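Local structure of eukaryotic peptide chain release factor GTP-binding subunit (Schizosaccharomyces pombe, 1R5B) at residues D37-E42 with V457-V462; E42-V47 with R121-L126; V270-I275 with E440-M445; A367-L372 with F448-Q453; L400-D405 with K423-L428. The protein is the GTP-binding subunit of the eukaryotic peptide chain release factor, eRF3, a translation factor of the elongation factor Tu type. All blocks are in the same frame, centred on the assembly; numbering follows the deposited sequence.

Overall arrangement
The five contacts illustrate how a multidomain chain is held together at several levels. From the N terminus, residues 37-42 meet strand 457-466 in interaction 1, closing a loop over most of the chain; the other four lie within its span. Interaction 2 shares Glu-42 and pairs two neighbouring strands of the P-loop sheet, closing its loop before interaction 3 opens. Interaction 3 joins the start of the middle beta domain to the turn and short helix at 442-446 of the C-terminal one. It crosses interaction 4, since their segments alternate in sequence. Interaction 5 lies within interactions 3 and 4; interactions 1, 4 and 5 each reach the C-terminal sheet.

Interaction 1: residues D37-E42 with V457-V462; sequences DMYGKE and VAVGKV
Met-38 and Lys-461 run past each other in opposite directions, the thioether against the aliphatic part of the lysine. SD of Met-38 lies 3.6 Å from CD of Lys-461, while the methyl CE of Met-38 carries on to the strand backbone, 3.4 Å from the carbonyl O of Val-459. In the other direction the ammonium NZ of Lys-461 reaches the backbone O of Met-38 in a hydrogen bond of 2.6 Å, the donor tilted 22° from the carbonyl plane. A lysine chain bent at chi2 (-142°) and again at chi4 brings NZ to that oxygen. Tyr-39 sets its side chain at about a right angle to Val-459, with OH of Tyr-39 3.2 Å from CB of Val-459; the hydroxyl also makes a weak hydrogen bond to the backbone O of Phe-448. The carbonyl O of Gly-460 sits at the edge of the tyrosine ring, whereas CG of Met-38 lies over one face, offset toward the rim. Arg-447 adds a cation-pi contact to the same ring. Residues 37-39 lie against a strand that pairs with 364-371 and 447-451, an interdomain contact fastening the segment that leads into the P-loop GTP-binding domain to the C-terminal beta-barrel domain of an EF-Tu-like factor.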
# COMPACT_ATOMS: atom_id res chain seq x y z
N ASP A 37 -7.33 14.83 2.87
CA ASP A 37 -6.85 15.87 3.81
C ASP A 37 -6.83 15.35 5.24
O ASP A 37 -5.93 15.68 6.01
CB ASP A 37 -7.69 17.16 3.72
CG ASP A 37 -7.01 18.37 4.37
OD1 ASP A 37 -7.64 19.44 4.40
OD2 ASP A 37 -5.86 18.34 4.86
N MET A 38 -7.84 14.56 5.62
CA MET A 38 -7.76 13.73 6.83
C MET A 38 -6.90 12.49 6.51
O MET A 38 -5.74 12.40 6.91
CB MET A 38 -9.17 13.35 7.33
CG MET A 38 -9.25 12.19 8.36
SD MET A 38 -8.94 12.69 10.07
CE MET A 38 -10.34 13.70 10.40
N TYR A 39 -7.47 11.55 5.77
CA TYR A 39 -6.75 10.35 5.37
C TYR A 39 -5.86 10.65 4.14
O TYR A 39 -6.31 10.59 2.99
CB TYR A 39 -7.75 9.21 5.07
CG TYR A 39 -8.86 9.00 6.11
CD1 TYR A 39 -10.21 9.07 5.73
CD2 TYR A 39 -8.57 8.72 7.45
CE1 TYR A 39 -11.25 8.86 6.67
CE2 TYR A 39 -9.61 8.52 8.39
CZ TYR A 39 -10.94 8.59 7.98
OH TYR A 39 -11.96 8.37 8.88
N GLY A 40 -4.60 10.99 4.40
CA GLY A 40 -3.66 11.33 3.34
C GLY A 40 -3.21 10.12 2.53
O GLY A 40 -3.35 8.97 2.99
N LYS A 41 -2.68 10.39 1.33
CA LYS A 41 -2.11 9.36 0.45
C LYS A 41 -0.99 8.53 1.09
O LYS A 41 -0.17 9.05 1.85
CB LYS A 41 -1.58 10.00 -0.84
CG LYS A 41 -2.67 10.54 -1.75
CD LYS A 41 -2.09 11.42 -2.84
CE LYS A 41 -3.18 12.23 -3.54
NZ LYS A 41 -3.33 11.84 -4.95
N GLU A 42 -0.94 7.24 0.75
CA GLU A 42 0.05 6.32 1.31
C GLU A 42 1.45 6.61 0.76
O GLU A 42 1.64 6.66 -0.44
CB GLU A 42 -0.35 4.87 0.99
CG GLU A 42 0.64 3.80 1.45
CD GLU A 42 0.30 2.40 0.93
OE1 GLU A 42 -0.60 2.26 0.08
OE2 GLU A 42 0.94 1.42 1.39
N VAL A 457 -21.36 9.89 12.81
CA VAL A 457 -21.19 11.14 13.57
C VAL A 457 -19.79 11.75 13.47
O VAL A 457 -19.65 12.96 13.58
CB VAL A 457 -21.51 11.01 15.09
CG1 VAL A 457 -22.98 11.42 15.39
CG2 VAL A 457 -21.18 9.62 15.63
N ALA A 458 -18.75 10.95 13.30
CA ALA A 458 -17.42 11.50 13.06
C ALA A 458 -16.52 10.57 12.25
O ALA A 458 -16.91 9.47 11.87
CB ALA A 458 -16.76 11.87 14.39
N VAL A 459 -15.31 11.05 11.96
CA VAL A 459 -14.26 10.25 11.33
C VAL A 459 -12.91 10.74 11.81
O VAL A 459 -12.72 11.93 12.06
CB VAL A 459 -14.29 10.31 9.77
CG1 VAL A 459 -15.35 9.36 9.20
CG2 VAL A 459 -14.51 11.73 9.27
N GLY A 460 -11.96 9.82 11.93
CA GLY A 460 -10.67 10.16 12.49
C GLY A 460 -9.57 9.14 12.26
O GLY A 460 -9.83 8.01 11.87
N LYS A 461 -8.34 9.58 12.48
CA LYS A 461 -7.17 8.73 12.44
C LYS A 461 -6.39 8.85 13.74
O LYS A 461 -6.45 9.89 14.38
CB LYS A 461 -6.28 9.11 11.26
CG LYS A 461 -5.65 10.50 11.34
CD LYS A 461 -5.62 11.18 9.97
CE LYS A 461 -5.27 12.66 10.06
NZ LYS A 461 -4.29 13.07 9.01
N VAL A 462 -5.66 7.79 14.12
CA VAL A 462 -4.89 7.81 15.36
C VAL A 462 -3.47 8.27 15.05
O VAL A 462 -2.94 7.90 14.03
CB VAL A 462 -4.90 6.42 16.14
CG1 VAL A 462 -5.67 5.34 15.40
CG2 VAL A 462 -3.49 5.94 16.50

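Interaction 2: residues E42-V47 with R121-L126; sequences EHVNIV and RRFSLL
Glu-42 and Arg-121 stand side by side on one face of a parallel strand pair, and the arginine is the side chain to follow outward. CB of Arg-121 lies 3.6 Å from the backbone O of Glu-42, and CG passes the same carbonyl. CD of Arg-121 then packs against CG2 of Val-44 at 3.8 Å. Next the contact becomes ionic: NE of Arg-121 makes a salt bridge of 3.1 Å to OE1 of Glu-42, with an N-H...O angle of 154°. The carboxylate and guanidinium planes are 76° apart, and NE meets OE1 from above the carboxylate plane. Straight torsions from CG to NE carry the guanidinium alongside the extended glutamate. A water joins NH2 of Arg-121 to OE1 of Glu-42, accepting from the former and donating to the latter. Beyond the pair, Lys-269 takes OE2 of Glu-42, and NH1 of Arg-121 reaches the backbone oxygens of Leu-260 and Met-263.

The two strands are neighbours in the central sheet of the P-loop fold of the GTP-binding domain, where strand 42-50 leads toward a probable Walker A loop. Five backbone hydrogen bonds stitch the parallel ladder, from Arg-122 N to Glu-42 O at one end to Leu-126 N to Ile-46 O, 2.9 Å, at the other.

Further along the face that bears Arg-121, Val-44 CG1 rests 3.8 Å from CD2 of Phe-123, whose CB touches CG2 of Ile-46. The ring of Phe-123 also stacks with Phe-116. Leu-126, at the end of its segment, lays CD2 beside the Asn-45 side chain; on the face of His-43, CD of Arg-122 lies over the imidazole.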
# COMPACT_ATOMS: atom_id res chain seq x y z
N GLU A 42 -0.94 7.24 0.75
CA GLU A 42 0.05 6.32 1.31
C GLU A 42 1.45 6.61 0.76
O GLU A 42 1.64 6.66 -0.44
CB GLU A 42 -0.35 4.87 0.99
CG GLU A 42 0.64 3.80 1.45
CD GLU A 42 0.30 2.40 0.93
OE1 GLU A 42 -0.60 2.26 0.08
OE2 GLU A 42 0.94 1.42 1.39
N HIS A 43 2.43 6.76 1.64
CA HIS A 43 3.81 7.00 1.23
C HIS A 43 4.44 5.70 0.82
O HIS A 43 4.36 4.71 1.56
CB HIS A 43 4.64 7.58 2.36
CG HIS A 43 4.31 9.00 2.69
ND1 HIS A 43 3.01 9.46 2.77
CD2 HIS A 43 5.11 10.06 2.99
CE1 HIS A 43 3.03 10.74 3.10
NE2 HIS A 43 4.28 11.12 3.24
N VAL A 44 5.11 5.72 -0.32
CA VAL A 44 5.80 4.57 -0.90
C VAL A 44 7.18 5.00 -1.40
O VAL A 44 7.34 6.12 -1.87
CB VAL A 44 4.98 4.01 -2.09
CG1 VAL A 44 5.64 2.82 -2.70
CG2 VAL A 44 3.59 3.65 -1.61
N ASN A 45 8.16 4.12 -1.27
CA ASN A 45 9.51 4.36 -1.79
C ASN A 45 9.71 3.55 -3.04
O ASN A 45 9.46 2.34 -3.06
CB ASN A 45 10.57 3.93 -0.77
CG ASN A 45 10.63 4.84 0.45
OD1 ASN A 45 11.10 4.44 1.51
ND2 ASN A 45 10.16 6.07 0.31
N ILE A 46 10.17 4.20 -4.09
CA ILE A 46 10.36 3.56 -5.39
C ILE A 46 11.75 3.87 -5.91
O ILE A 46 12.24 4.99 -5.77
CB ILE A 46 9.27 4.00 -6.39
CG1 ILE A 46 9.35 3.18 -7.67
CG2 ILE A 46 9.36 5.48 -6.69
CD1 ILE A 46 8.10 3.27 -8.51
N VAL A 47 12.39 2.87 -6.49
CA VAL A 47 13.71 3.05 -7.07
C VAL A 47 13.69 2.54 -8.50
O VAL A 47 13.08 1.52 -8.79
CB VAL A 47 14.79 2.35 -6.24
CG1 VAL A 47 14.60 0.82 -6.22
CG2 VAL A 47 16.16 2.70 -6.76
N ARG A 121 -1.53 7.14 -3.74
CA ARG A 121 -0.17 7.03 -3.20
C ARG A 121 0.77 8.19 -3.52
O ARG A 121 0.64 8.83 -4.56
CB ARG A 121 0.49 5.74 -3.70
CG ARG A 121 -0.06 4.49 -3.07
CD ARG A 121 0.45 3.19 -3.68
NE ARG A 121 -0.05 2.05 -2.93
CZ ARG A 121 0.04 0.78 -3.31
NH1 ARG A 121 0.62 0.43 -4.46
NH2 ARG A 121 -0.47 -0.15 -2.52
N ARG A 122 1.72 8.43 -2.62
CA ARG A 122 2.85 9.32 -2.88
C ARG A 122 4.17 8.56 -2.95
O ARG A 122 4.61 8.01 -1.93
CB ARG A 122 3.00 10.38 -1.79
CG ARG A 122 4.27 11.22 -1.96
CD ARG A 122 4.46 12.28 -0.93
NE ARG A 122 3.42 13.30 -1.03
CZ ARG A 122 3.45 14.46 -0.38
NH1 ARG A 122 4.47 14.75 0.43
NH2 ARG A 122 2.46 15.33 -0.53
N PHE A 123 4.81 8.57 -4.12
CA PHE A 123 6.03 7.82 -4.35
C PHE A 123 7.27 8.68 -4.22
O PHE A 123 7.51 9.56 -5.04
CB PHE A 123 6.01 7.18 -5.73
CG PHE A 123 4.86 6.26 -5.94
CD1 PHE A 123 3.63 6.75 -6.32
CD2 PHE A 123 5.00 4.91 -5.76
CE1 PHE A 123 2.58 5.92 -6.51
CE2 PHE A 123 3.94 4.06 -5.95
CZ PHE A 123 2.72 4.57 -6.33
N SER A 124 8.07 8.42 -3.20
CA SER A 124 9.36 9.06 -3.03
C SER A 124 10.41 8.33 -3.87
O SER A 124 10.61 7.13 -3.71
CB SER A 124 9.72 9.05 -1.55
OG SER A 124 11.07 9.42 -1.35
N LEU A 125 11.09 9.05 -4.77
CA LEU A 125 12.11 8.44 -5.63
C LEU A 125 13.46 8.33 -4.92
O LEU A 125 14.05 9.34 -4.59
CB LEU A 125 12.30 9.23 -6.92
CG LEU A 125 11.14 9.27 -7.91
CD1 LEU A 125 11.11 10.61 -8.62
CD2 LEU A 125 11.25 8.17 -8.94
N LEU A 126 13.93 7.10 -4.70
CA LEU A 126 15.24 6.85 -4.09
C LEU A 126 16.36 6.86 -5.14
O LEU A 126 16.10 6.74 -6.34
CB LEU A 126 15.24 5.50 -3.36
CG LEU A 126 14.13 5.15 -2.36
CD1 LEU A 126 14.51 3.93 -1.55
CD2 LEU A 126 13.80 6.30 -1.44
O HOH W 1 -1.80 -0.28 0.18

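Interaction 3: residues V270-I275 with E440-M445; sequences VNAPFI and EDYQYM
Ile-275 presents its CD1 methyl to the ring of Tyr-442 in a CH-pi contact. The methyl CD1 of Ile-275 sits over the middle of one face, 4.0 Å from the centroid of the Tyr-442 ring and only 6° off the ring normal, and the isoleucine side chain runs nearly perpendicular to the length of the tyrosine. With CG1 anti to the carbonyl carbon (chi1 -59°) and an extended chi2, the isoleucine puts its longer branch over the tyrosine and leaves CG2 to face another partner.

Two purely apolar contacts accompany it. CG2 of Ile-275 packs against the bent chain of Met-445, 3.9 Å from SD of Met-445, the two side chains heading opposite ways. At the rim of the tyrosine, the CB of Ala-272 lies near the ring plane, 4.3 Å from CE2 of Tyr-442.

The polar atoms form a third group. OH of Tyr-442 makes van der Waals contacts, 3.8 Å from CB of Ala-272 and 4.0 Å from CD of Pro-273. Within residues 440-445, the backbone N of Met-445 donates to O of Tyr-442 at 2.9 Å and so shapes the turn.

Residues 270-275 link helix 267-270 to strand 275-283, the first strand of the middle beta domain. Their partner enters helix 443-446, just ahead of strand 447-451 in the C-terminal sheet, and Val-351 of strand 351-353 touches both Ile-275 and Met-445, joining the two beta domains across the contact.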
# COMPACT_ATOMS: atom_id res chain seq x y z
N VAL A 270 5.46 -5.92 3.09
CA VAL A 270 5.57 -7.38 3.03
C VAL A 270 6.47 -7.93 4.14
O VAL A 270 6.22 -9.01 4.68
CB VAL A 270 6.13 -7.86 1.66
CG1 VAL A 270 6.46 -9.38 1.67
CG2 VAL A 270 5.16 -7.54 0.53
N ASN A 271 7.51 -7.17 4.47
CA ASN A 271 8.56 -7.61 5.39
C ASN A 271 8.28 -7.16 6.81
O ASN A 271 9.04 -7.47 7.73
CB ASN A 271 9.92 -7.10 4.91
CG ASN A 271 10.41 -7.84 3.67
OD1 ASN A 271 10.75 -7.23 2.67
ND2 ASN A 271 10.44 -9.16 3.73
N ALA A 272 7.20 -6.41 6.98
CA ALA A 272 6.74 -5.99 8.28
C ALA A 272 6.09 -7.18 8.99
O ALA A 272 5.71 -8.16 8.36
CB ALA A 272 5.71 -4.87 8.13
N PRO A 273 5.91 -7.06 10.30
CA PRO A 273 5.17 -8.10 11.05
C PRO A 273 3.77 -8.33 10.49
O PRO A 273 3.12 -7.37 10.10
CB PRO A 273 5.07 -7.51 12.46
CG PRO A 273 6.18 -6.48 12.55
CD PRO A 273 6.35 -5.94 11.16
N PHE A 274 3.33 -9.57 10.47
CA PHE A 274 1.99 -9.94 9.99
C PHE A 274 0.92 -9.21 10.81
O PHE A 274 1.00 -9.16 12.05
CB PHE A 274 1.83 -11.46 10.09
CG PHE A 274 0.47 -11.99 9.66
CD1 PHE A 274 0.05 -11.91 8.34
CD2 PHE A 274 -0.36 -12.63 10.57
CE1 PHE A 274 -1.19 -12.42 7.93
CE2 PHE A 274 -1.61 -13.15 10.17
CZ PHE A 274 -2.02 -13.04 8.86
N ILE A 275 -0.06 -8.65 10.11
CA ILE A 275 -1.23 -8.04 10.72
C ILE A 275 -2.45 -8.34 9.84
O ILE A 275 -2.43 -8.03 8.66
CB ILE A 275 -1.06 -6.52 10.82
CG1 ILE A 275 0.18 -6.17 11.66
CG2 ILE A 275 -2.35 -5.90 11.41
CD1 ILE A 275 0.53 -4.70 11.69
N GLU A 440 -0.27 6.70 10.07
CA GLU A 440 1.02 6.93 9.42
C GLU A 440 1.79 5.63 9.17
O GLU A 440 2.53 5.52 8.18
CB GLU A 440 1.85 7.85 10.34
CG GLU A 440 3.29 8.11 9.92
CD GLU A 440 4.01 9.14 10.80
OE1 GLU A 440 3.46 9.57 11.84
OE2 GLU A 440 5.15 9.52 10.43
N ASP A 441 1.63 4.65 10.06
CA ASP A 441 2.37 3.39 9.97
C ASP A 441 1.62 2.31 9.16
O ASP A 441 2.18 1.69 8.26
CB ASP A 441 2.70 2.87 11.38
CG ASP A 441 3.70 3.76 12.11
OD1 ASP A 441 4.32 4.63 11.46
OD2 ASP A 441 3.93 3.68 13.34
N TYR A 442 0.35 2.10 9.52
CA TYR A 442 -0.54 1.16 8.84
C TYR A 442 -1.94 1.80 8.77
O TYR A 442 -2.71 1.77 9.73
CB TYR A 442 -0.59 -0.17 9.60
CG TYR A 442 0.77 -0.77 9.92
CD1 TYR A 442 1.40 -0.50 11.12
CD2 TYR A 442 1.40 -1.62 9.03
CE1 TYR A 442 2.64 -1.04 11.42
CE2 TYR A 442 2.64 -2.16 9.31
CZ TYR A 442 3.26 -1.86 10.50
OH TYR A 442 4.49 -2.39 10.77
N GLN A 443 -2.25 2.38 7.61
CA GLN A 443 -3.46 3.17 7.41
C GLN A 443 -4.75 2.54 7.96
O GLN A 443 -5.40 3.15 8.81
CB GLN A 443 -3.63 3.51 5.93
CG GLN A 443 -2.61 4.53 5.44
CD GLN A 443 -2.98 5.15 4.11
OE1 GLN A 443 -3.63 4.49 3.29
NE2 GLN A 443 -2.56 6.40 3.87
N TYR A 444 -5.11 1.34 7.51
CA TYR A 444 -6.36 0.71 7.93
C TYR A 444 -6.36 0.30 9.40
O TYR A 444 -7.43 0.02 9.94
CB TYR A 444 -6.72 -0.49 7.04
CG TYR A 444 -7.13 -0.07 5.63
CD1 TYR A 444 -6.15 0.18 4.65
CD2 TYR A 444 -8.47 0.08 5.27
CE1 TYR A 444 -6.51 0.58 3.35
CE2 TYR A 444 -8.84 0.48 3.96
CZ TYR A 444 -7.85 0.73 3.02
OH TYR A 444 -8.21 1.11 1.73
N MET A 445 -5.20 0.27 10.04
CA MET A 445 -5.11 0.00 11.47
C MET A 445 -5.26 1.28 12.32
O MET A 445 -5.42 1.19 13.55
CB MET A 445 -3.80 -0.70 11.82
CG MET A 445 -3.59 -2.06 11.14
SD MET A 445 -5.00 -3.11 11.06
CE MET A 445 -5.12 -3.51 12.67

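Interaction 4: residues A367-L372 with F448-Q453; sequences AQIAIL and FTLRDQ
The ring of Phe-448 is met at its edge by Ala-367 and Ile-369 from strand 364-371, two places away in the sheet. CB of Ala-367 lies in the ring plane, 3.4 Å from CZ of Phe-448, and CD1 of Ile-369 approaches the same rim, 4.0 Å from CE1 of Phe-448. Phe-448 has CG set between its backbone N and carbonyl carbon (chi1 59°), a placement that turns the ring toward residues 367-369. The isoleucine side chain comes in transverse to the phenylalanine. Ile-369 also reaches beyond the ring: its CD1 touches CD2 of Leu-450 at 3.4 Å, so one methyl spans two residues of strand 447-451.

These strands are not direct partners. Strand 457-466 lies between them, and the axes of the short segments 367-371 and 448-451 pass 8.9 Å apart at an angle of 46°. Ala-458 of the intervening strand touches both Ile-369 and Leu-450, while Met-386 of the outer strand 385-387 packs on Phe-448 and Leu-450. The side-chain contacts are apolar, made of methyl groups and a ring rim in the buried interior of the C-terminal beta domain. With no hydrogen bond between the two segments to fix a direction, the fit probably rests on shape and on the sheet's backbone pairing.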
# COMPACT_ATOMS: atom_id res chain seq x y z
N ALA A 367 -5.91 11.22 18.68
CA ALA A 367 -6.69 11.04 17.44
C ALA A 367 -7.31 12.33 16.84
O ALA A 367 -8.08 13.03 17.52
CB ALA A 367 -7.78 10.02 17.67
N GLN A 368 -6.98 12.61 15.58
CA GLN A 368 -7.61 13.68 14.81
C GLN A 368 -8.98 13.23 14.33
O GLN A 368 -9.13 12.11 13.88
CB GLN A 368 -6.78 14.01 13.56
CG GLN A 368 -5.45 14.71 13.81
CD GLN A 368 -4.89 15.37 12.54
OE1 GLN A 368 -3.68 15.58 12.43
NE2 GLN A 368 -5.78 15.69 11.60
N ILE A 369 -9.96 14.14 14.38
CA ILE A 369 -11.36 13.78 14.14
C ILE A 369 -12.15 14.86 13.40
O ILE A 369 -11.67 15.97 13.19
CB ILE A 369 -12.05 13.43 15.49
CG1 ILE A 369 -13.00 12.23 15.36
CG2 ILE A 369 -12.82 14.63 16.06
CD1 ILE A 369 -13.22 11.48 16.69
N ALA A 370 -13.38 14.52 13.02
CA ALA A 370 -14.22 15.41 12.24
C ALA A 370 -15.69 15.09 12.46
O ALA A 370 -16.18 14.06 11.99
CB ALA A 370 -13.86 15.31 10.76
N ILE A 371 -16.39 15.98 13.16
CA ILE A 371 -17.80 15.80 13.49
C ILE A 371 -18.63 16.02 12.23
O ILE A 371 -18.27 16.86 11.40
CB ILE A 371 -18.20 16.78 14.61
CG1 ILE A 371 -17.56 16.35 15.94
CG2 ILE A 371 -19.74 16.88 14.76
CD1 ILE A 371 -16.08 16.69 16.07
N LEU A 372 -19.74 15.30 12.11
CA LEU A 372 -20.49 15.20 10.84
C LEU A 372 -21.94 15.74 10.84
O LEU A 372 -22.35 16.31 9.83
CB LEU A 372 -20.47 13.74 10.33
CG LEU A 372 -19.42 13.41 9.26
CD1 LEU A 372 -19.12 11.92 9.21
CD2 LEU A 372 -19.85 13.92 7.89
N PHE A 448 -10.60 5.37 11.54
CA PHE A 448 -11.86 5.04 12.25
C PHE A 448 -13.08 5.96 12.02
O PHE A 448 -12.95 7.16 11.73
CB PHE A 448 -11.60 4.88 13.74
CG PHE A 448 -11.02 6.08 14.40
CD1 PHE A 448 -11.86 7.07 14.91
CD2 PHE A 448 -9.65 6.21 14.59
CE1 PHE A 448 -11.34 8.17 15.56
CE2 PHE A 448 -9.12 7.31 15.25
CZ PHE A 448 -9.98 8.30 15.73
N THR A 449 -14.28 5.38 12.16
CA THR A 449 -15.55 6.12 12.09
C THR A 449 -16.42 5.89 13.35
O THR A 449 -16.54 4.77 13.85
CB THR A 449 -16.34 5.75 10.80
OG1 THR A 449 -17.30 4.71 11.07
CG2 THR A 449 -15.46 5.13 9.74
N LEU A 450 -17.05 6.97 13.83
CA LEU A 450 -17.88 6.94 15.05
C LEU A 450 -19.38 6.86 14.70
O LEU A 450 -19.83 7.47 13.74
CB LEU A 450 -17.60 8.18 15.91
CG LEU A 450 -16.33 8.10 16.77
CD1 LEU A 450 -15.17 7.40 16.08
CD2 LEU A 450 -15.90 9.48 17.21
N ARG A 451 -20.12 6.08 15.50
CA ARG A 451 -21.55 5.84 15.27
C ARG A 451 -22.34 6.11 16.56
O ARG A 451 -22.02 5.56 17.61
CB ARG A 451 -21.77 4.40 14.81
CG ARG A 451 -21.65 4.20 13.30
CD ARG A 451 -22.81 3.44 12.66
NE ARG A 451 -23.17 3.97 11.34
CZ ARG A 451 -23.99 3.37 10.47
NH1 ARG A 451 -24.55 2.20 10.76
NH2 ARG A 451 -24.24 3.94 9.30
N ASP A 452 -23.38 6.94 16.46
CA ASP A 452 -24.14 7.36 17.65
C ASP A 452 -25.49 6.66 17.74
O ASP A 452 -26.55 7.29 17.74
CB ASP A 452 -24.30 8.89 17.66
CG ASP A 452 -24.16 9.47 19.05
OD1 ASP A 452 -25.15 10.02 19.57
OD2 ASP A 452 -23.08 9.43 19.69
N GLN A 453 -25.42 5.33 17.82
CA GLN A 453 -26.60 4.47 17.92
C GLN A 453 -27.57 4.78 16.78
O GLN A 453 -28.75 5.05 16.99
CB GLN A 453 -27.27 4.62 19.30
CG GLN A 453 -26.34 4.41 20.52
CD GLN A 453 -25.11 3.53 20.24
OE1 GLN A 453 -25.25 2.35 19.91
NE2 GLN A 453 -23.92 4.10 20.38

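Interaction 5: residues L400-D405 with K423-L428; sequences LLHKLD and KIIAEL
Leu-404 and Ile-425 form the apolar centre, CD1 of the leucine 3.5 Å from CG2 of the isoleucine and one side chain set crosswise to the other. The same CG2 of Ile-425 is 3.4 Å from CB of His-402, whose side chain extends beside the isoleucine. CD1 of Leu-400 meets CD1 of Ile-424 at 3.7 Å, and CB of Leu-401 packs on CB of Ala-426.

Toward the backbone the contact becomes polar but loose. The carbonyl O of His-402 accepts a weak hydrogen bond from N of Ile-425, 3.4 Å. A chi1 of -65° sets the His-402 ring beside its own backbone N, and ND1 donates another weak bond to O of Ile-425, which lies at the imidazole edge. CA of Ile-424 adds a C-H...O contact to O of His-402 at 3.1 Å. At the rim, NZ of Lys-423 lies 4.4 Å from OD2 of Asp-405, beyond a salt bridge.

Running roughly antiparallel, the segments lie at the surface of the C-terminal domain. Residues 400-405 follow edge strand 396-397; 423-428 run into and include the start of strand 426-430, beside strand 364-371, and Ile-424 touches Ile-369 and Phe-397.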
# COMPACT_ATOMS: atom_id res chain seq x y z
N LEU A 400 -9.38 16.57 25.80
CA LEU A 400 -9.76 17.40 24.63
C LEU A 400 -8.78 18.56 24.52
O LEU A 400 -8.69 19.38 25.42
CB LEU A 400 -11.21 17.92 24.73
CG LEU A 400 -12.11 17.78 23.50
CD1 LEU A 400 -12.46 16.32 23.24
CD2 LEU A 400 -13.40 18.58 23.61
N LEU A 401 -8.04 18.60 23.42
CA LEU A 401 -6.84 19.44 23.31
C LEU A 401 -6.96 20.52 22.21
O LEU A 401 -6.70 21.70 22.48
CB LEU A 401 -5.59 18.55 23.11
CG LEU A 401 -4.53 18.50 24.22
CD1 LEU A 401 -3.61 17.30 24.04
CD2 LEU A 401 -3.71 19.80 24.28
N HIS A 402 -7.35 20.12 20.99
CA HIS A 402 -7.31 21.01 19.82
C HIS A 402 -8.54 20.96 18.88
O HIS A 402 -9.29 19.99 18.88
CB HIS A 402 -6.07 20.68 19.01
CG HIS A 402 -4.78 20.96 19.72
ND1 HIS A 402 -4.26 20.12 20.66
CD2 HIS A 402 -3.91 21.99 19.61
CE1 HIS A 402 -3.12 20.61 21.12
NE2 HIS A 402 -2.89 21.75 20.49
N LYS A 403 -8.69 22.02 18.07
CA LYS A 403 -9.76 22.17 17.08
C LYS A 403 -9.27 22.06 15.62
O LYS A 403 -9.60 21.10 14.92
CB LYS A 403 -10.47 23.51 17.30
CG LYS A 403 -11.86 23.63 16.67
CD LYS A 403 -12.77 24.54 17.49
CE LYS A 403 -12.19 25.93 17.63
NZ LYS A 403 -13.24 26.95 17.89
N LEU A 404 -8.47 23.03 15.17
CA LEU A 404 -7.97 23.11 13.79
C LEU A 404 -9.01 23.63 12.79
O LEU A 404 -10.22 23.45 12.97
CB LEU A 404 -7.44 21.76 13.28
CG LEU A 404 -6.62 20.82 14.17
CD1 LEU A 404 -7.14 19.40 14.05
CD2 LEU A 404 -5.14 20.85 13.81
N ASP A 405 -8.52 24.28 11.73
CA ASP A 405 -9.34 24.67 10.58
C ASP A 405 -8.50 25.12 9.39
O ASP A 405 -7.40 25.65 9.56
CB ASP A 405 -10.30 25.80 10.96
CG ASP A 405 -11.31 26.14 9.85
OD1 ASP A 405 -10.90 26.65 8.79
OD2 ASP A 405 -12.53 25.92 9.97
N LYS A 423 -13.14 19.78 14.15
CA LYS A 423 -12.06 18.80 14.10
C LYS A 423 -11.47 18.50 15.52
O LYS A 423 -12.10 18.87 16.53
CB LYS A 423 -11.00 19.32 13.12
CG LYS A 423 -11.27 18.96 11.64
CD LYS A 423 -11.79 20.14 10.81
CE LYS A 423 -10.76 20.60 9.77
NZ LYS A 423 -11.15 21.84 9.05
N ILE A 424 -10.32 17.82 15.61
CA ILE A 424 -9.64 17.59 16.92
C ILE A 424 -8.19 17.05 16.87
O ILE A 424 -7.75 16.51 15.86
CB ILE A 424 -10.47 16.59 17.79
CG1 ILE A 424 -10.34 16.93 19.29
CG2 ILE A 424 -10.02 15.16 17.50
CD1 ILE A 424 -10.32 15.70 20.24
N ILE A 425 -7.47 17.22 17.98
CA ILE A 425 -6.27 16.41 18.28
C ILE A 425 -6.16 16.18 19.81
O ILE A 425 -5.65 17.03 20.54
CB ILE A 425 -4.95 17.03 17.61
CG1 ILE A 425 -3.79 17.29 18.59
CG2 ILE A 425 -5.27 18.29 16.79
CD1 ILE A 425 -3.06 16.02 19.08
N ALA A 426 -6.67 15.04 20.29
CA ALA A 426 -6.72 14.77 21.74
C ALA A 426 -6.84 13.30 22.17
O ALA A 426 -7.11 12.41 21.35
CB ALA A 426 -7.84 15.56 22.36
N GLU A 427 -6.65 13.07 23.48
CA GLU A 427 -6.64 11.72 24.07
C GLU A 427 -8.01 11.03 24.03
O GLU A 427 -9.05 11.67 24.22
CB GLU A 427 -6.16 11.75 25.54
CG GLU A 427 -4.70 11.33 25.74
CD GLU A 427 -4.42 10.79 27.13
OE1 GLU A 427 -3.74 11.47 27.92
OE2 GLU A 427 -4.88 9.66 27.44
N LEU A 428 -7.97 9.73 23.78
CA LEU A 428 -9.16 8.89 23.77
C LEU A 428 -8.91 7.65 24.62
O LEU A 428 -7.76 7.31 24.91
CB LEU A 428 -9.51 8.46 22.35
CG LEU A 428 -10.66 9.24 21.70
CD1 LEU A 428 -10.27 10.71 21.52
CD2 LEU A 428 -11.07 8.61 20.35